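Local coordinates for DUF1573 domain-containing protein (Porphyromonas gingivalis, PDB 2QSV) that is of unknown function, possibly linked to cysteine-type peptidase activity, its C-terminal part forming two immunoglobulin-like beta domains, at residues T124-G129 and A138-R143; L10-S15 and S44-D49; R158-T163 and K189-Q194. All blocks are in the same frame, centred on the assembly; numbering follows the deposited sequence. Where two conformers were deposited one is given.

Along the chain the order is contact 2, then contact 1, then contact 3. Contact 2 lies in the first of two beta-sandwich domains. Contacts 1 and 3 lie in the second, their centres about 18 Å apart. The centre of contact 2 is about 31 Å from that of contact 1 and 28 Å from that of contact 3. Contacts 1 and 2 both join the region of the first strand of a five-stranded sheet to the facing sheet. Contact 2 reaches its edge strand 46-47, contact 1 the inner strand 136-144. Strands 136-144 and 162-166 share one sheet. Both domains have strand orders 1-2-4-3 and 1-5-4-2-3. The second binds a sodium ion.

Contact 1. Residues T124-G129 and A138-R143; sequences TYLDMG and AAIEIR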
loop_
_atom_site.group_PDB
_atom_site.type_symbol
_atom_site.label_atom_id
_atom_site.label_comp_id
_atom_site.label_asym_id
_atom_site.label_seq_id
_atom_site.Cartn_x
_atom_site.Cartn_y
_atom_site.Cartn_z
ATOM N N THR A 124 15.439 -0.693 12.268
ATOM C CA THR A 124 14.776 -1.032 10.998
ATOM C C THR A 124 14.976 -2.496 10.547
ATOM O O THR A 124 14.676 -2.856 9.417
ATOM C CB THR A 124 15.116 -0.033 9.891
ATOM O OG1 THR A 124 16.534 0.114 9.812
ATOM C CG2 THR A 124 14.449 1.352 10.186
ATOM N N TYR A 125 15.472 -3.320 11.456
ATOM C CA TYR A 125 15.733 -4.715 11.186
ATOM C C TYR A 125 15.417 -5.476 12.450
ATOM O O TYR A 125 16.050 -5.274 13.479
ATOM C CB TYR A 125 17.193 -4.913 10.771
ATOM C CG TYR A 125 17.523 -6.362 10.356
ATOM C CD1 TYR A 125 17.360 -6.793 9.044
ATOM C CD2 TYR A 125 18.004 -7.283 11.290
ATOM C CE1 TYR A 125 17.685 -8.128 8.654
ATOM C CE2 TYR A 125 18.324 -8.614 10.921
ATOM C CZ TYR A 125 18.160 -9.021 9.603
ATOM O OH TYR A 125 18.482 -10.334 9.244
ATOM N N LEU A 126 14.420 -6.333 12.394
ATOM C CA LEU A 126 14.068 -7.127 13.543
ATOM C C LEU A 126 13.996 -8.615 13.151
ATOM O O LEU A 126 13.111 -9.024 12.395
ATOM C CB LEU A 126 12.702 -6.669 14.128
ATOM C CG LEU A 126 12.105 -7.557 15.245
ATOM C CD1 LEU A 126 12.974 -7.575 16.512
ATOM C CD2 LEU A 126 10.673 -7.121 15.625
ATOM N N ASP A 127 14.903 -9.422 13.691
ATOM C CA ASP A 127 14.827 -10.869 13.454
ATOM C C ASP A 127 14.252 -11.501 14.693
ATOM O O ASP A 127 14.907 -11.537 15.739
ATOM C CB ASP A 127 16.215 -11.457 13.102
ATOM C CG ASP A 127 16.140 -12.916 12.555
ATOM O OD1 ASP A 127 15.136 -13.652 12.770
ATOM O OD2 ASP A 127 17.117 -13.308 11.891
HETATM N N MSE A 128 13.009 -11.963 14.609
HETATM C CA MSE A 128 12.355 -12.564 15.769
HETATM C C MSE A 128 12.742 -14.018 16.069
HETATM O O MSE A 128 12.291 -14.595 17.064
HETATM C CB MSE A 128 10.857 -12.432 15.643
HETATM C CG MSE A 128 10.463 -10.979 15.534
HETATM SE SE MSE A 128 8.588 -10.778 15.509
HETATM C CE MSE A 128 8.041 -11.725 17.069
ATOM N N GLY A 129 13.602 -14.582 15.237
ATOM C CA GLY A 129 14.014 -15.973 15.372
ATOM C C GLY A 129 12.897 -16.985 15.144
ATOM O O GLY A 129 11.963 -16.754 14.361
ATOM N N ALA A 138 6.583 -8.248 19.845
ATOM C CA ALA A 138 7.816 -7.504 20.021
ATOM C C ALA A 138 7.451 -6.020 20.054
ATOM O O ALA A 138 6.321 -5.632 19.752
ATOM C CB ALA A 138 8.817 -7.807 18.882
ATOM N N ALA A 139 8.401 -5.178 20.409
ATOM C CA ALA A 139 8.132 -3.742 20.453
ATOM C C ALA A 139 9.359 -3.015 19.952
ATOM O O ALA A 139 10.444 -3.325 20.351
ATOM C CB ALA A 139 7.789 -3.323 21.864
ATOM N N ILE A 140 9.195 -2.093 19.029
ATOM C CA ILE A 140 10.306 -1.284 18.599
ATOM C C ILE A 140 10.045 0.123 19.101
ATOM O O ILE A 140 8.963 0.660 18.897
ATOM C CB ILE A 140 10.463 -1.321 17.054
ATOM C CG1 ILE A 140 11.151 -2.650 16.627
ATOM C CG2 ILE A 140 11.262 -0.136 16.502
ATOM C CD1 ILE A 140 11.189 -2.845 15.132
ATOM N N GLU A 141 11.044 0.717 19.744
ATOM C CA GLU A 141 10.930 2.082 20.205
ATOM C C GLU A 141 11.174 3.055 19.072
ATOM O O GLU A 141 12.198 3.011 18.357
ATOM C CB GLU A 141 11.896 2.344 21.384
ATOM C CG GLU A 141 11.777 3.795 21.893
ATOM C CD GLU A 141 12.588 4.092 23.162
ATOM O OE1 GLU A 141 13.702 3.608 23.324
ATOM O OE2 GLU A 141 12.122 4.878 23.978
ATOM N N ILE A 142 10.215 3.925 18.874
ATOM C CA ILE A 142 10.350 4.926 17.882
ATOM C C ILE A 142 10.639 6.258 18.558
ATOM O O ILE A 142 9.836 6.734 19.340
ATOM C CB ILE A 142 9.075 5.047 17.035
ATOM C CG1 ILE A 142 8.834 3.755 16.201
ATOM C CG2 ILE A 142 9.152 6.334 16.190
ATOM C CD1 ILE A 142 7.508 3.833 15.363
ATOM N N ARG A 143 11.718 6.894 18.136
ATOM C CA ARG A 143 12.198 8.046 18.810
ATOM C C ARG A 143 12.095 9.268 17.898
ATOM O O ARG A 143 12.404 9.180 16.697
ATOM C CB ARG A 143 13.642 7.770 19.156
ATOM C CG ARG A 143 14.082 8.428 20.383
ATOM C CD ARG A 143 15.513 8.093 20.685
ATOM N NE ARG A 143 16.194 9.327 21.045
ATOM C CZ ARG A 143 17.471 9.421 21.403
ATOM N NH1 ARG A 143 18.230 8.328 21.429
ATOM N NH2 ARG A 143 18.002 10.618 21.677
#
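L126 and M128 face A138 and I140 between the two sheets, near the margin of an immunoglobulin-like beta sandwich. Strand 125-130 is the edge strand of the five-stranded sheet. Strand 136-144 belongs to the facing four-stranded sheet. The short strand segments run antiparallel, at 165°, with their axes 9.8 Å apart at the closest point. This is packing between sheets by side chains.

T124 leads into the strand and turns its side chain from the partner. Y125 also points outward, and its OH is hydrogen-bonded to NZ of K217 on the neighbouring strand 211-219. L126 then turns inward and carries most of the contact on this strand. Its CG is anti to the backbone N (chi1 172°), which carries the branch toward A138. The methyl CD2 meets A138 CB at 3.8 Å. Lower on the same side chain, L126 CB lies 4.2 Å from I140 CD1. The leucine therefore bridges two alternate residues of the facing strand. I140 is buried and also packs on I181 and I214, so its contact continues into the core of the domain.

D127 points out of the sandwich, touching K217. M128, a selenomethionine, turns inward again. Its end is looser: the methyl CE is 4.4 Å from A138 CB, while the side chain also rests on V183 and V216. A138, small and without branches, thus receives one methyl from L126 and a second from M128. Backbone hydrogen bonds to K215 and K217 hold the L126-M128 strand in its own sheet.

G129 ends the segment, in an Asx turn with D127. Its backbone N donates to D127 OD1 at 3.1 Å, meeting that oxygen on the anti side and 34° out of the carboxylate plane.

Contact 2. Residues L10-S15 and S44-D49; sequences LLFPIS and SFVSLD
F12 enters the space between two sheets and meets V46 and F45, all three buried. The tightest point is F12 CE2 against V46 CG1, at 3.5 Å. The valine methyl sits at the edge of the F12 ring, near its plane, and also lies 3.9 Å from F12 CZ. A chi1 of -82° sets F12 CG anti to its carbonyl carbon and points the ring across the gap.

F45 gives a lighter touch. Its CE1 is 4.1 Å from F12 CE2. That F12 atom lies at the edge of the F45 ring, near its plane, so the pair is a plain apolar touch. L67, L103 and V23 add to the apolar surroundings of F12, and P70 packs on F45. S15 is buried too, and its OG donates to P13 O at 2.7 Å, from above the carbonyl plane.

The outer side is looser. P13, I14, S44 and D49 are exposed and do not touch across the contact. S44 OG is hydrogen-bonded to E80.

Strand 9-11 is an edge strand of the five-stranded sheet, and strand 46-47 is an edge strand of the four-stranded one. V46 lies on the latter, while F12 and F45 are loop residues next to the two strands. Together they fill the space between the sheets, as in an E-set, immunoglobulin-like beta sandwich.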
loop_
_atom_site.group_PDB
_atom_site.type_symbol
_atom_site.label_atom_id
_atom_site.label_comp_id
_atom_site.label_asym_id
_atom_site.label_seq_id
_atom_site.Cartn_x
_atom_site.Cartn_y
_atom_site.Cartn_z
ATOM N N LEU A 10 -1.114 -2.101 -8.245
ATOM C CA LEU A 10 -0.468 -0.979 -8.932
ATOM C C LEU A 10 0.007 -0.006 -7.856
ATOM O O LEU A 10 -0.687 0.216 -6.860
ATOM C CB LEU A 10 -1.413 -0.299 -9.922
ATOM C CG LEU A 10 -1.959 -1.028 -11.169
ATOM C CD1 LEU A 10 -2.993 -0.165 -11.871
ATOM C CD2 LEU A 10 -0.860 -1.438 -12.157
ATOM N N LEU A 11 1.200 0.546 -8.028
ATOM C CA LEU A 11 1.820 1.325 -6.960
ATOM C C LEU A 11 2.409 2.590 -7.536
ATOM O O LEU A 11 3.276 2.526 -8.416
ATOM C CB LEU A 11 2.882 0.496 -6.229
ATOM C CG LEU A 11 3.743 1.145 -5.139
ATOM C CD1 LEU A 11 2.919 1.710 -3.898
ATOM C CD2 LEU A 11 4.787 0.126 -4.672
ATOM N N PHE A 12 1.876 3.732 -7.100
ATOM C CA PHE A 12 2.416 5.022 -7.489
ATOM C C PHE A 12 3.761 5.225 -6.751
ATOM O O PHE A 12 3.974 4.650 -5.691
ATOM C CB PHE A 12 1.430 6.154 -7.159
ATOM C CG PHE A 12 0.350 6.346 -8.186
ATOM C CD1 PHE A 12 0.592 7.084 -9.346
ATOM C CD2 PHE A 12 -0.907 5.797 -7.992
ATOM C CE1 PHE A 12 -0.401 7.257 -10.326
ATOM C CE2 PHE A 12 -1.920 5.976 -8.939
ATOM C CZ PHE A 12 -1.664 6.719 -10.124
ATOM N N PRO A 13 4.685 6.021 -7.336
ATOM C CA PRO A 13 5.863 6.362 -6.520
ATOM C C PRO A 13 5.457 7.212 -5.278
ATOM O O PRO A 13 4.367 7.818 -5.269
ATOM C CB PRO A 13 6.747 7.175 -7.464
ATOM C CG PRO A 13 5.836 7.630 -8.594
ATOM C CD PRO A 13 4.712 6.623 -8.681
ATOM N N ILE A 14 6.335 7.276 -4.280
ATOM C CA ILE A 14 6.218 8.273 -3.194
ATOM C C ILE A 14 5.918 9.618 -3.825
ATOM O O ILE A 14 6.639 10.070 -4.732
ATOM C CB ILE A 14 7.509 8.420 -2.413
ATOM C CG1 ILE A 14 7.956 7.047 -1.897
ATOM C CG2 ILE A 14 7.330 9.451 -1.247
ATOM C CD1 ILE A 14 9.445 6.935 -1.678
ATOM N N SER A 15 4.833 10.238 -3.376
ATOM C CA SER A 15 4.344 11.469 -3.998
ATOM C C SER A 15 3.912 12.504 -2.995
ATOM O O SER A 15 3.374 12.160 -1.927
ATOM C CB SER A 15 3.098 11.177 -4.847
ATOM O OG SER A 15 3.365 10.259 -5.878
ATOM N N SER A 44 -10.085 7.279 -5.457
ATOM C CA SER A 44 -10.354 8.716 -5.341
ATOM C C SER A 44 -9.188 9.617 -5.769
ATOM O O SER A 44 -9.392 10.818 -6.006
ATOM C CB SER A 44 -10.714 9.068 -3.906
ATOM O OG SER A 44 -9.600 8.864 -3.065
ATOM N N PHE A 45 -7.983 9.042 -5.849
ATOM C CA PHE A 45 -6.764 9.799 -6.149
ATOM C C PHE A 45 -6.267 9.572 -7.574
ATOM O O PHE A 45 -5.161 9.995 -7.919
ATOM C CB PHE A 45 -5.631 9.489 -5.133
ATOM C CG PHE A 45 -5.354 7.995 -4.934
ATOM C CD1 PHE A 45 -4.482 7.294 -5.775
ATOM C CD2 PHE A 45 -5.965 7.295 -3.895
ATOM C CE1 PHE A 45 -4.223 5.915 -5.574
ATOM C CE2 PHE A 45 -5.699 5.926 -3.673
ATOM C CZ PHE A 45 -4.822 5.245 -4.504
ATOM N N VAL A 46 -7.076 8.909 -8.403
ATOM C CA VAL A 46 -6.697 8.723 -9.806
ATOM C C VAL A 46 -7.715 9.274 -10.804
ATOM O O VAL A 46 -8.884 9.476 -10.475
ATOM C CB VAL A 46 -6.329 7.248 -10.201
ATOM C CG1 VAL A 46 -5.401 6.568 -9.198
ATOM C CG2 VAL A 46 -7.553 6.434 -10.514
ATOM N N SER A 47 -7.229 9.492 -12.027
ATOM C CA SER A 47 -8.018 9.884 -13.191
ATOM C C SER A 47 -7.900 8.826 -14.265
ATOM O O SER A 47 -6.792 8.304 -14.508
ATOM C CB SER A 47 -7.484 11.194 -13.761
ATOM O OG SER A 47 -8.316 12.254 -13.361
ATOM N N LEU A 48 -9.031 8.504 -14.891
ATOM C CA LEU A 48 -9.073 7.626 -16.055
ATOM C C LEU A 48 -10.246 7.990 -16.989
ATOM O O LEU A 48 -11.412 7.929 -16.592
ATOM C CB LEU A 48 -9.161 6.160 -15.629
ATOM C CG LEU A 48 -9.065 5.065 -16.703
ATOM C CD1 LEU A 48 -7.642 4.947 -17.225
ATOM C CD2 LEU A 48 -9.552 3.713 -16.157
ATOM N N ASP A 49 -9.929 8.369 -18.227
ATOM C CA ASP A 49 -10.966 8.595 -19.245
ATOM C C ASP A 49 -11.327 7.298 -19.977
ATOM O O ASP A 49 -12.480 7.095 -20.338
ATOM C CB ASP A 49 -10.583 9.737 -20.187
ATOM C CG ASP A 49 -10.505 11.080 -19.460
ATOM O OD1 ASP A 49 -9.584 11.868 -19.760
ATOM O OD2 ASP A 49 -11.357 11.340 -18.571
#

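Contact 3. Residues R158-T163 and K189-Q194; sequences RNPALT and KAEGWQ. With NA (sodium ion), chain C.
The sodium-binding loop packs on the residues after helix 185-190, with N159 and P160 against W193. N159 O and L162 O bind the sodium at 2.6 and 2.8 Å. Three waters and T157 OG1 complete the site. A type I beta turn from N159 to L162 brings the two carbonyls together.

On the other side of the loop, the far end of the indole reaches in. N159 CG is anti to its backbone N (chi1 -167°), which brings the amide up to the ring. W193 CZ3 lies 3.4 Å from N159 OD1, with the amide and ring planes 62° apart. W193 CH2 lies 3.7 Å from P160 CG, which sits at the ring edge, near its plane. E191 CB covers one indole face, 3.6 Å above its centre. A Schellman motif with G192 at positive phi ends the helix and leads to W193.

N159 OD1 accepts from A161 N at 2.9 Å, in the carbonyl plane, making an Asx turn. This bond fixes the amide that meets the indole. The indole contact itself is van der Waals packing. The sodium ligands are two carbonyls, one hydroxyl and waters, none formally charged, consistent with a site for a monovalent cation.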
loop_
_atom_site.group_PDB
_atom_site.type_symbol
_atom_site.label_atom_id
_atom_site.label_comp_id
_atom_site.label_asym_id
_atom_site.label_seq_id
_atom_site.Cartn_x
_atom_site.Cartn_y
_atom_site.Cartn_z
ATOM N N ARG A 158 1.685 -5.657 4.843
ATOM C CA ARG A 158 1.023 -6.395 3.755
ATOM C C ARG A 158 0.912 -7.906 4.097
ATOM O O ARG A 158 -0.030 -8.569 3.702
ATOM C CB ARG A 158 1.765 -6.204 2.407
ATOM C CG ARG A 158 1.919 -4.742 1.915
ATOM C CD ARG A 158 0.588 -4.010 1.727
ATOM N NE ARG A 158 0.742 -2.701 1.052
ATOM C CZ ARG A 158 -0.062 -1.635 1.206
ATOM N NH1 ARG A 158 -1.098 -1.681 2.050
ATOM N NH2 ARG A 158 0.177 -0.504 0.512
ATOM N N ASN A 159 1.855 -8.432 4.849
ATOM C CA ASN A 159 1.823 -9.826 5.238
ATOM C C ASN A 159 0.756 -10.098 6.305
ATOM O O ASN A 159 0.727 -9.404 7.349
ATOM C CB ASN A 159 3.224 -10.234 5.697
ATOM C CG ASN A 159 3.389 -11.732 5.829
ATOM O OD1 ASN A 159 2.674 -12.395 6.590
ATOM N ND2 ASN A 159 4.341 -12.265 5.096
ATOM N N PRO A 160 -0.140 -11.107 6.046
ATOM C CA PRO A 160 -1.236 -11.439 6.929
ATOM C C PRO A 160 -0.814 -12.036 8.275
ATOM O O PRO A 160 -1.640 -12.112 9.165
ATOM C CB PRO A 160 -2.054 -12.478 6.109
ATOM C CG PRO A 160 -1.045 -13.133 5.261
ATOM C CD PRO A 160 -0.142 -11.998 4.840
ATOM N N ALA A 161 0.427 -12.474 8.415
ATOM C CA ALA A 161 0.911 -12.991 9.701
ATOM C C ALA A 161 1.468 -11.866 10.613
ATOM O O ALA A 161 1.773 -12.112 11.772
ATOM C CB ALA A 161 1.992 -14.040 9.481
ATOM N N LEU A 162 1.599 -10.660 10.068
ATOM C CA LEU A 162 2.310 -9.540 10.724
ATOM C C LEU A 162 1.377 -8.360 10.983
ATOM O O LEU A 162 0.721 -7.878 10.054
ATOM C CB LEU A 162 3.475 -9.069 9.849
ATOM C CG LEU A 162 4.311 -7.835 10.295
ATOM C CD1 LEU A 162 5.070 -8.013 11.611
ATOM C CD2 LEU A 162 5.293 -7.460 9.208
ATOM N N THR A 163 1.322 -7.903 12.236
ATOM C CA THR A 163 0.634 -6.649 12.566
ATOM C C THR A 163 1.550 -5.686 13.321
ATOM O O THR A 163 2.502 -6.115 13.943
ATOM C CB THR A 163 -0.654 -6.859 13.396
ATOM O OG1 THR A 163 -0.336 -7.564 14.598
ATOM C CG2 THR A 163 -1.705 -7.639 12.590
ATOM N N LYS A 189 1.698 -20.989 9.057
ATOM C CA LYS A 189 1.455 -22.396 8.787
ATOM C C LYS A 189 0.276 -22.576 7.818
ATOM O O LYS A 189 0.448 -23.166 6.751
ATOM C CB LYS A 189 1.268 -23.185 10.080
ATOM C CG LYS A 189 2.572 -23.658 10.658
ATOM C CD LYS A 189 2.393 -24.403 11.951
ATOM C CE LYS A 189 1.922 -23.483 13.044
ATOM N NZ LYS A 189 2.350 -23.979 14.383
ATOM N N ALA A 190 -0.894 -22.037 8.173
ATOM C CA ALA A 190 -2.056 -22.058 7.267
ATOM C C ALA A 190 -1.727 -21.577 5.846
ATOM O O ALA A 190 -2.376 -22.000 4.902
ATOM C CB ALA A 190 -3.207 -21.277 7.859
ATOM N N GLU A 191 -0.695 -20.754 5.687
ATOM C CA GLU A 191 -0.246 -20.265 4.380
ATOM C C GLU A 191 0.931 -21.053 3.802
ATOM O O GLU A 191 1.468 -20.691 2.746
ATOM C CB GLU A 191 0.171 -18.790 4.479
ATOM C CG GLU A 191 -0.905 -17.830 4.990
ATOM C CD GLU A 191 -1.843 -17.323 3.909
ATOM O OE1 GLU A 191 -1.488 -17.399 2.707
ATOM O OE2 GLU A 191 -2.939 -16.826 4.277
ATOM N N GLY A 192 1.363 -22.101 4.510
ATOM C CA GLY A 192 2.513 -22.906 4.090
ATOM C C GLY A 192 3.809 -22.143 3.976
ATOM O O GLY A 192 4.600 -22.393 3.067
ATOM N N TRP A 193 4.020 -21.184 4.880
ATOM C CA TRP A 193 5.316 -20.498 4.987
ATOM C C TRP A 193 6.067 -21.098 6.175
ATOM O O TRP A 193 5.469 -21.359 7.227
ATOM C CB TRP A 193 5.155 -18.974 5.164
ATOM C CG TRP A 193 4.361 -18.295 4.067
ATOM C CD1 TRP A 193 4.356 -18.613 2.728
ATOM C CD2 TRP A 193 3.478 -17.171 4.213
ATOM N NE1 TRP A 193 3.510 -17.769 2.038
ATOM C CE2 TRP A 193 2.956 -16.878 2.922
ATOM C CE3 TRP A 193 3.068 -16.387 5.305
ATOM C CZ2 TRP A 193 2.055 -15.823 2.698
ATOM C CZ3 TRP A 193 2.173 -15.352 5.084
ATOM C CH2 TRP A 193 1.679 -15.078 3.790
ATOM N N GLN A 194 7.360 -21.354 5.992
ATOM C CA GLN A 194 8.208 -21.803 7.088
ATOM C C GLN A 194 8.866 -20.584 7.723
ATOM O O GLN A 194 9.268 -20.620 8.883
ATOM C CB GLN A 194 9.283 -22.792 6.608
ATOM C CG GLN A 194 8.800 -24.234 6.408
ATOM C CD GLN A 194 8.442 -24.929 7.717
ATOM O OE1 GLN A 194 7.301 -25.345 7.910
ATOM N NE2 GLN A 194 9.413 -25.054 8.621
HETATM NA NA NA C . -1.003 -7.534 7.852
HETATM O O HOH W 1 -2.476 -7.583 5.794
HETATM O O HOH W 2 -2.275 -8.094 9.410
HETATM O O HOH W 3 -2.155 -5.458 8.883
#